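Local coordinates for protein coenzyme A transferase (Yersinia pestis, PDB 3QLI) that probably transfers coenzyme A between carboxylic acids such as acetate, at residues I169-R174 / G189-I194; H146-M151 / G155-G160; I227-V232 / K254-L259. All coordinates share one frame; numbering follows the deposited sequence.

In the fold
The three contacts illustrate how backbone carbonyls in different places can be met by main-chain or by arginine donors. Contact 2 is largely buried: a strand end of the six-stranded parallel sheet and the strand after it are joined by hydrogen bonds of two serines and by packed rings. Contact 1, only partly buried, shares its framework, since strands 156-158 and 193-195 pair in a small antiparallel sheet; the centres of contacts 1 and 2 lie about 10 Å apart. Contact 3 stands apart, its centre about 35 Å from both, beside the mixed sheet. Like contact 1, it is partly buried and small, and relies on one arginine reaching carbonyl oxygens, though with firmer geometry.

Contact 1: I169-R174 / G189-I194; sequences IARSAR and GEAAAI
A191 meets R171 in two ways, through its carbonyl and through its methyl. It occupies the third position of a type II beta turn running from G189 to A192, with positive phi (62°), and the turn's own A192 N to G189 O bond is weak. The carbonyl oxygen A191 O accepts from R171 NH1 at 3.0 Å, although the place of NH1 is less certain than the bond length suggests. On the same residue, CB lies over one face of the guanidinium, 3.6 Å above its plane and displaced toward the rim. Farther along, A193 offers only its carbonyl: A193 O sits at the guanidinium edge, 2.8 Å from R171 NH2, in a bond bent to 126° and therefore weak. I194 then directs its side chain back at the arginine, the two arriving from opposite directions. R171 spans the gap because its chain is extended from CG to NE; NH1 has its stronger partner in S167 O, one helical turn earlier, so the guanidinium links the helix to the two carbonyls only loosely.

Around the contact, I194 pairs by backbone with F157 of strand 156-158, and A192 with L159 just beyond it. Helix 166-172 lies on the beta-alpha-beta connection between parallel strands 143-148 and 175-180, and F176 of the latter strand packs against both A170 and I194.

Contact 2: H146-M151 / G155-G160; sequences HTVSPM and GYFSLG
S149 and S158 grip each other through two hydrogen bonds. S149 N gives to S158 O at 3.0 Å, nearly straight at 160° and in the carbonyl plane, while S158 N gives to the side-chain oxygen S149 OG, also at 3.0 Å. The second bond depends on the serine torsion: with chi1 at 61°, OG stands between the backbone N and carbonyl carbon, which points it at S158 N. The carbonyl S149 O, by contrast, is buried without a hydrogen-bond partner and lies at the edge of the F157 ring, 3.4 Å from CD1.

Over one face of that phenyl ring comes M151 CB, a CH-pi contact 4.0 Å from the centroid; M151 SD approaches obliquely as a Met-aromatic partner while M151 CG and SD lie along G155. V148 adds its CG2 branch, 3.5 Å from F157 CD1. At the other end, L159 CD2 sits over a face of the H146 imidazole, 3.7 Å from its centroid.

The two strands run at 112° to each other, so this is no regular hairpin: 143-148 is an inner strand of the Rossmann-like parallel sheet, whereas 156-158 pairs antiparallel with 193-195.

A second shell sets these groups. H146 ND1 donates to T147 O at 2.7 Å, which helps fix the rotation of the ring; the H146 side chain lies about 11 Å from that of E76, a residue seen to bind CoA. S158 OG accepts from G160 N in an ST turn and also bonds V187 N. Farther out, Y22 of helix 18-25 packs on both M151 and F157, and V180 backs V148 and F157.

Contact 3: I227-V232 / K254-L259; sequences IIADLV and KDRNDL
R256 reaches A229 O, in the last turn of helix 220-230, and V232 O, in the segment that follows, using two different nitrogens. Its NE gives the straighter hydrogen bond, to V232 O at 3.1 Å and 159°, tilted from the carbonyl plane. NH2 is nearer to its acceptor, A229 O, at 2.8 Å, but that bond is bent to 135°. Both oxygens lie close to the guanidinium plane, at its edge. V232 N also binds A229 O, from the opposite face of the carbonyl. A bend in the arginine chain at chi2 (-74°) helps bring the planar end to these acceptors.

Electrostatics probably helps, since a cation beside the C-terminal end of a helix suits the helix dipole. The opposite charge of D230, with OD1 5.1 Å from R256 NH2, may add a modest attraction, though the groups do not touch.

Apolar packing is slight, with V232 CG1 4.6 Å from L259 CD2; A229 CB is merely a van der Waals neighbour of R256 NH2.

The arginine thus joins the loop before strand 260-261 to helix 220-230. V252 packs on A229, while V232 rests on V333 of strand 332-337 and I228 on I379 of strand 377-381, both in the mixed sheet.

Contact 1: I169-R174 / G189-I194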
loop_
_atom_site.group_PDB
_atom_site.type_symbol
_atom_site.label_atom_id
_atom_site.label_comp_id
_atom_site.label_asym_id
_atom_site.label_seq_id
_atom_site.Cartn_x
_atom_site.Cartn_y
_atom_site.Cartn_z
ATOM N N ILE A 169 -17.566 2.216 15.978
ATOM C CA ILE A 169 -18.217 3.520 16.056
ATOM C C ILE A 169 -19.487 3.447 16.900
ATOM O O ILE A 169 -19.879 4.445 17.500
ATOM C CB ILE A 169 -18.524 4.111 14.671
ATOM C CG1 ILE A 169 -17.235 4.200 13.848
ATOM C CG2 ILE A 169 -19.178 5.500 14.816
ATOM C CD1 ILE A 169 -16.083 4.890 14.600
ATOM N N ALA A 170 -20.118 2.272 16.955
ATOM C CA ALA A 170 -21.287 2.073 17.828
ATOM C C ALA A 170 -20.916 2.362 19.274
ATOM O O ALA A 170 -21.739 2.840 20.065
ATOM C CB ALA A 170 -21.841 0.650 17.692
ATOM N N ARG A 171 -19.663 2.076 19.606
ATOM C CA ARG A 171 -19.142 2.279 20.950
ATOM C C ARG A 171 -18.478 3.645 21.110
ATOM O O ARG A 171 -18.612 4.281 22.154
ATOM C CB ARG A 171 -18.167 1.151 21.322
ATOM C CG ARG A 171 -18.857 -0.220 21.347
ATOM C CD ARG A 171 -17.896 -1.375 21.326
ATOM N NE ARG A 171 -18.563 -2.615 21.722
ATOM C CZ ARG A 171 -19.257 -3.408 20.904
ATOM N NH1 ARG A 171 -19.400 -3.104 19.608
ATOM N NH2 ARG A 171 -19.811 -4.516 21.392
ATOM N N SER A 172 -17.792 4.119 20.077
ATOM C CA SER A 172 -17.108 5.411 20.189
ATOM C C SER A 172 -18.011 6.629 19.940
ATOM O O SER A 172 -17.737 7.696 20.456
ATOM C CB SER A 172 -15.870 5.474 19.292
ATOM O OG SER A 172 -14.880 4.566 19.766
ATOM N N ALA A 173 -19.075 6.482 19.156
ATOM C CA ALA A 173 -19.964 7.629 18.909
ATOM C C ALA A 173 -20.545 8.116 20.226
ATOM O O ALA A 173 -20.762 7.331 21.155
ATOM C CB ALA A 173 -21.081 7.255 17.941
ATOM N N ARG A 174 -20.803 9.414 20.325
ATOM C CA ARG A 174 -21.317 9.950 21.575
ATOM C C ARG A 174 -22.761 9.526 21.865
ATOM O O ARG A 174 -23.179 9.470 23.030
ATOM C CB ARG A 174 -21.103 11.471 21.616
ATOM C CG ARG A 174 -19.609 11.789 21.720
ATOM C CD ARG A 174 -19.310 13.277 21.727
ATOM N NE ARG A 174 -19.028 13.798 20.391
ATOM C CZ ARG A 174 -17.843 13.722 19.799
ATOM N NH1 ARG A 174 -16.833 13.124 20.413
ATOM N NH2 ARG A 174 -17.671 14.240 18.589
ATOM N N GLY A 189 -19.772 -12.609 16.301
ATOM C CA GLY A 189 -18.549 -11.981 15.843
ATOM C C GLY A 189 -17.866 -11.159 16.906
ATOM O O GLY A 189 -18.388 -10.985 18.009
ATOM N N GLU A 190 -16.692 -10.644 16.567
ATOM C CA GLU A 190 -15.941 -9.826 17.504
ATOM C C GLU A 190 -16.601 -8.468 17.606
ATOM O O GLU A 190 -16.660 -7.732 16.608
ATOM C CB GLU A 190 -14.494 -9.657 17.053
ATOM C CG GLU A 190 -13.734 -8.663 17.927
ATOM C CD GLU A 190 -12.296 -8.453 17.497
ATOM O OE1 GLU A 190 -11.912 -8.888 16.383
ATOM O OE2 GLU A 190 -11.546 -7.847 18.288
ATOM N N ALA A 191 -17.103 -8.158 18.805
ATOM C CA ALA A 191 -17.796 -6.901 19.075
ATOM C C ALA A 191 -19.056 -6.759 18.219
ATOM O O ALA A 191 -19.569 -5.646 18.020
ATOM C CB ALA A 191 -16.849 -5.706 18.868
ATOM N N ALA A 192 -19.566 -7.880 17.720
ATOM C CA ALA A 192 -20.781 -7.854 16.899
ATOM C C ALA A 192 -22.021 -7.659 17.761
ATOM O O ALA A 192 -23.029 -7.150 17.292
ATOM C CB ALA A 192 -20.914 -9.122 16.071
ATOM N N ALA A 193 -21.938 -8.082 19.017
ATOM C CA ALA A 193 -23.054 -7.954 19.949
ATOM C C ALA A 193 -22.907 -6.703 20.816
ATOM O O ALA A 193 -21.835 -6.441 21.364
ATOM C CB ALA A 193 -23.140 -9.203 20.831
ATOM N N ILE A 194 -23.971 -5.920 20.937
ATOM C CA ILE A 194 -23.906 -4.711 21.757
ATOM C C ILE A 194 -24.973 -4.755 22.830
ATOM O O ILE A 194 -26.147 -4.955 22.519
ATOM C CB ILE A 194 -24.186 -3.432 20.940
ATOM C CG1 ILE A 194 -23.567 -3.508 19.542
ATOM C CG2 ILE A 194 -23.740 -2.187 21.735
ATOM C CD1 ILE A 194 -22.074 -3.538 19.537
#

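Contact 2: H146-M151 / G155-G160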
loop_
_atom_site.group_PDB
_atom_site.type_symbol
_atom_site.label_atom_id
_atom_site.label_comp_id
_atom_site.label_asym_id
_atom_site.label_seq_id
_atom_site.Cartn_x
_atom_site.Cartn_y
_atom_site.Cartn_z
ATOM N N HIS A 146 -27.618 2.341 13.222
ATOM C CA HIS A 146 -27.376 1.030 12.601
ATOM C C HIS A 146 -28.607 0.146 12.873
ATOM O O HIS A 146 -29.164 0.176 13.980
ATOM C CB HIS A 146 -26.112 0.417 13.231
ATOM C CG HIS A 146 -25.454 -0.676 12.430
ATOM N ND1 HIS A 146 -25.975 -1.952 12.319
ATOM C CD2 HIS A 146 -24.263 -0.705 11.785
ATOM C CE1 HIS A 146 -25.151 -2.703 11.601
ATOM N NE2 HIS A 146 -24.105 -1.969 11.262
ATOM N N THR A 147 -29.038 -0.613 11.869
ATOM C CA THR A 147 -30.079 -1.641 12.049
ATOM C C THR A 147 -29.498 -2.847 12.803
ATOM O O THR A 147 -28.364 -3.266 12.535
ATOM C CB THR A 147 -30.612 -2.099 10.673
ATOM O OG1 THR A 147 -31.136 -0.959 9.966
ATOM C CG2 THR A 147 -31.688 -3.200 10.798
ATOM N N VAL A 148 -30.252 -3.380 13.761
ATOM C CA VAL A 148 -29.758 -4.485 14.586
ATOM C C VAL A 148 -30.811 -5.564 14.684
ATOM O O VAL A 148 -31.978 -5.323 14.409
ATOM C CB VAL A 148 -29.395 -4.034 16.010
ATOM C CG1 VAL A 148 -28.282 -2.970 15.970
ATOM C CG2 VAL A 148 -30.631 -3.532 16.752
ATOM N N SER A 149 -30.389 -6.764 15.064
ATOM C CA SER A 149 -31.331 -7.838 15.312
ATOM C C SER A 149 -32.026 -7.543 16.633
ATOM O O SER A 149 -31.582 -6.679 17.395
ATOM C CB SER A 149 -30.591 -9.178 15.389
ATOM O OG SER A 149 -29.652 -9.144 16.452
ATOM N N PRO A 150 -33.132 -8.249 16.908
ATOM C CA PRO A 150 -33.861 -8.037 18.161
ATOM C C PRO A 150 -32.993 -8.334 19.383
ATOM O O PRO A 150 -32.106 -9.189 19.320
ATOM C CB PRO A 150 -35.017 -9.045 18.061
ATOM C CG PRO A 150 -35.241 -9.203 16.597
ATOM C CD PRO A 150 -33.847 -9.162 15.997
ATOM N N MET A 151 -33.252 -7.634 20.479
ATOM C CA MET A 151 -32.532 -7.851 21.723
ATOM C C MET A 151 -32.752 -9.286 22.198
ATOM O O MET A 151 -33.874 -9.778 22.155
ATOM C CB MET A 151 -33.023 -6.877 22.793
ATOM C CG MET A 151 -32.191 -6.926 24.058
ATOM S SD MET A 151 -32.740 -5.823 25.357
ATOM C CE MET A 151 -34.196 -6.701 25.928
ATOM N N GLY A 155 -29.896 -9.134 26.898
ATOM C CA GLY A 155 -29.814 -7.694 26.677
ATOM C C GLY A 155 -28.967 -7.244 25.493
ATOM O O GLY A 155 -28.701 -6.053 25.344
ATOM N N TYR A 156 -28.558 -8.180 24.639
ATOM C CA TYR A 156 -27.698 -7.851 23.498
ATOM C C TYR A 156 -28.448 -7.775 22.182
ATOM O O TYR A 156 -29.324 -8.600 21.905
ATOM C CB TYR A 156 -26.573 -8.891 23.350
ATOM C CG TYR A 156 -25.546 -8.829 24.462
ATOM C CD1 TYR A 156 -24.377 -8.082 24.312
ATOM C CD2 TYR A 156 -25.750 -9.506 25.663
ATOM C CE1 TYR A 156 -23.437 -8.015 25.338
ATOM C CE2 TYR A 156 -24.812 -9.448 26.689
ATOM C CZ TYR A 156 -23.666 -8.697 26.521
ATOM O OH TYR A 156 -22.739 -8.627 27.534
ATOM N N PHE A 157 -28.078 -6.783 21.376
ATOM C CA PHE A 157 -28.482 -6.698 19.977
ATOM C C PHE A 157 -27.293 -7.120 19.128
ATOM O O PHE A 157 -26.149 -6.965 19.546
ATOM C CB PHE A 157 -28.794 -5.246 19.603
ATOM C CG PHE A 157 -29.834 -4.597 20.457
ATOM C CD1 PHE A 157 -31.165 -4.612 20.077
ATOM C CD2 PHE A 157 -29.476 -3.927 21.621
ATOM C CE1 PHE A 157 -32.133 -3.986 20.847
ATOM C CE2 PHE A 157 -30.440 -3.308 22.401
ATOM C CZ PHE A 157 -31.778 -3.337 22.007
ATOM N N SER A 158 -27.542 -7.613 17.924
ATOM C CA SER A 158 -26.440 -7.900 17.017
ATOM C C SER A 158 -26.401 -6.912 15.855
ATOM O O SER A 158 -27.442 -6.562 15.296
ATOM C CB SER A 158 -26.586 -9.325 16.456
ATOM O OG SER A 158 -25.646 -9.570 15.432
ATOM N N LEU A 159 -25.192 -6.499 15.466
ATOM C CA LEU A 159 -24.992 -5.739 14.228
ATOM C C LEU A 159 -25.266 -6.562 12.948
ATOM O O LEU A 159 -25.301 -6.015 11.836
ATOM C CB LEU A 159 -23.563 -5.187 14.180
ATOM C CG LEU A 159 -23.223 -4.174 15.277
ATOM C CD1 LEU A 159 -21.766 -3.769 15.143
ATOM C CD2 LEU A 159 -24.137 -2.957 15.186
ATOM N N GLY A 160 -25.438 -7.870 13.090
ATOM C CA GLY A 160 -25.891 -8.676 11.967
ATOM C C GLY A 160 -24.969 -8.665 10.759
ATOM O O GLY A 160 -23.844 -9.165 10.828
#

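Contact 3: I227-V232 / K254-L259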
loop_
_atom_site.group_PDB
_atom_site.type_symbol
_atom_site.label_atom_id
_atom_site.label_comp_id
_atom_site.label_asym_id
_atom_site.label_seq_id
_atom_site.Cartn_x
_atom_site.Cartn_y
_atom_site.Cartn_z
ATOM N N ILE A 227 -10.425 -20.447 -15.358
ATOM C CA ILE A 227 -9.013 -20.109 -15.202
ATOM C C ILE A 227 -8.742 -19.782 -13.725
ATOM O O ILE A 227 -7.755 -20.217 -13.135
ATOM C CB ILE A 227 -8.637 -18.912 -16.074
ATOM C CG1 ILE A 227 -8.825 -19.256 -17.555
ATOM C CG2 ILE A 227 -7.200 -18.463 -15.789
ATOM C CD1 ILE A 227 -8.995 -18.019 -18.422
ATOM N N ILE A 228 -9.632 -19.009 -13.133
ATOM C CA ILE A 228 -9.499 -18.665 -11.717
ATOM C C ILE A 228 -9.550 -19.919 -10.863
ATOM O O ILE A 228 -8.691 -20.136 -10.006
ATOM C CB ILE A 228 -10.604 -17.692 -11.273
ATOM C CG1 ILE A 228 -10.403 -16.342 -11.961
ATOM C CG2 ILE A 228 -10.620 -17.543 -9.736
ATOM C CD1 ILE A 228 -11.463 -15.318 -11.636
ATOM N N ALA A 229 -10.545 -20.769 -11.108
ATOM C CA ALA A 229 -10.682 -21.983 -10.304
ATOM C C ALA A 229 -9.434 -22.865 -10.387
ATOM O O ALA A 229 -9.073 -23.525 -9.418
ATOM C CB ALA A 229 -11.936 -22.771 -10.701
ATOM N N ASP A 230 -8.779 -22.885 -11.542
ATOM C CA ASP A 230 -7.557 -23.670 -11.684
ATOM C C ASP A 230 -6.444 -23.163 -10.763
ATOM O O ASP A 230 -5.519 -23.904 -10.433
ATOM C CB ASP A 230 -7.061 -23.659 -13.129
ATOM C CG ASP A 230 -7.874 -24.560 -14.046
ATOM O OD1 ASP A 230 -8.714 -25.343 -13.545
ATOM O OD2 ASP A 230 -7.655 -24.485 -15.278
ATOM N N LEU A 231 -6.538 -21.899 -10.356
ATOM C CA LEU A 231 -5.530 -21.277 -9.498
ATOM C C LEU A 231 -5.868 -21.406 -8.011
ATOM O O LEU A 231 -5.127 -20.918 -7.158
ATOM C CB LEU A 231 -5.361 -19.790 -9.857
ATOM C CG LEU A 231 -4.814 -19.481 -11.251
ATOM C CD1 LEU A 231 -4.995 -18.010 -11.602
ATOM C CD2 LEU A 231 -3.350 -19.879 -11.345
ATOM N N VAL A 232 -6.992 -22.049 -7.707
ATOM C CA VAL A 232 -7.393 -22.307 -6.326
ATOM C C VAL A 232 -7.109 -23.756 -5.938
ATOM O O VAL A 232 -7.723 -24.680 -6.479
ATOM C CB VAL A 232 -8.896 -22.039 -6.130
ATOM C CG1 VAL A 232 -9.274 -22.215 -4.678
ATOM C CG2 VAL A 232 -9.250 -20.629 -6.606
ATOM N N LYS A 254 -17.309 -26.030 -6.220
ATOM C CA LYS A 254 -18.133 -26.946 -5.441
ATOM C C LYS A 254 -17.479 -28.324 -5.262
ATOM O O LYS A 254 -17.880 -29.101 -4.394
ATOM C CB LYS A 254 -19.539 -27.076 -6.031
ATOM C CG LYS A 254 -19.598 -27.665 -7.428
ATOM C CD LYS A 254 -21.034 -28.044 -7.776
ATOM C CE LYS A 254 -21.302 -27.897 -9.260
ATOM N NZ LYS A 254 -21.415 -26.462 -9.651
ATOM N N ASP A 255 -16.458 -28.609 -6.067
ATOM C CA ASP A 255 -15.771 -29.899 -6.013
ATOM C C ASP A 255 -14.574 -29.910 -5.056
ATOM O O ASP A 255 -13.966 -30.960 -4.837
ATOM C CB ASP A 255 -15.314 -30.315 -7.417
ATOM C CG ASP A 255 -16.475 -30.436 -8.397
ATOM O OD1 ASP A 255 -17.512 -31.037 -8.026
ATOM O OD2 ASP A 255 -16.355 -29.919 -9.534
ATOM N N ARG A 256 -14.242 -28.756 -4.482
ATOM C CA ARG A 256 -13.085 -28.653 -3.598
ATOM C C ARG A 256 -13.402 -29.141 -2.185
ATOM O O ARG A 256 -14.559 -29.341 -1.824
ATOM C CB ARG A 256 -12.577 -27.204 -3.529
ATOM C CG ARG A 256 -12.124 -26.621 -4.855
ATOM C CD ARG A 256 -10.769 -27.179 -5.305
ATOM N NE ARG A 256 -10.275 -26.445 -6.470
ATOM C CZ ARG A 256 -10.687 -26.677 -7.712
ATOM N NH1 ARG A 256 -11.584 -27.631 -7.931
ATOM N NH2 ARG A 256 -10.214 -25.966 -8.728
ATOM N N ASN A 257 -12.361 -29.331 -1.383
ATOM C CA ASN A 257 -12.560 -29.667 0.015
ATOM C C ASN A 257 -11.667 -28.843 0.947
ATOM O O ASN A 257 -10.606 -28.364 0.552
ATOM C CB ASN A 257 -12.335 -31.159 0.256
ATOM C CG ASN A 257 -10.901 -31.571 0.026
ATOM O OD1 ASN A 257 -10.004 -31.200 0.789
ATOM N ND2 ASN A 257 -10.673 -32.354 -1.029
ATOM N N ASP A 258 -12.127 -28.688 2.182
ATOM C CA ASP A 258 -11.387 -27.993 3.227
ATOM C C ASP A 258 -10.973 -26.567 2.871
ATOM O O ASP A 258 -9.938 -26.082 3.322
ATOM C CB ASP A 258 -10.182 -28.821 3.672
ATOM C CG ASP A 258 -10.578 -29.972 4.587
ATOM O OD1 ASP A 258 -11.367 -29.750 5.545
ATOM O OD2 ASP A 258 -10.107 -31.100 4.336
ATOM N N LEU A 259 -11.785 -25.890 2.071
ATOM C CA LEU A 259 -11.540 -24.465 1.842
ATOM C C LEU A 259 -11.809 -23.666 3.115
ATOM O O LEU A 259 -12.545 -24.107 4.014
ATOM C CB LEU A 259 -12.407 -23.935 0.705
ATOM C CG LEU A 259 -12.203 -24.613 -0.649
ATOM C CD1 LEU A 259 -13.017 -23.920 -1.743
ATOM C CD2 LEU A 259 -10.731 -24.612 -1.012
#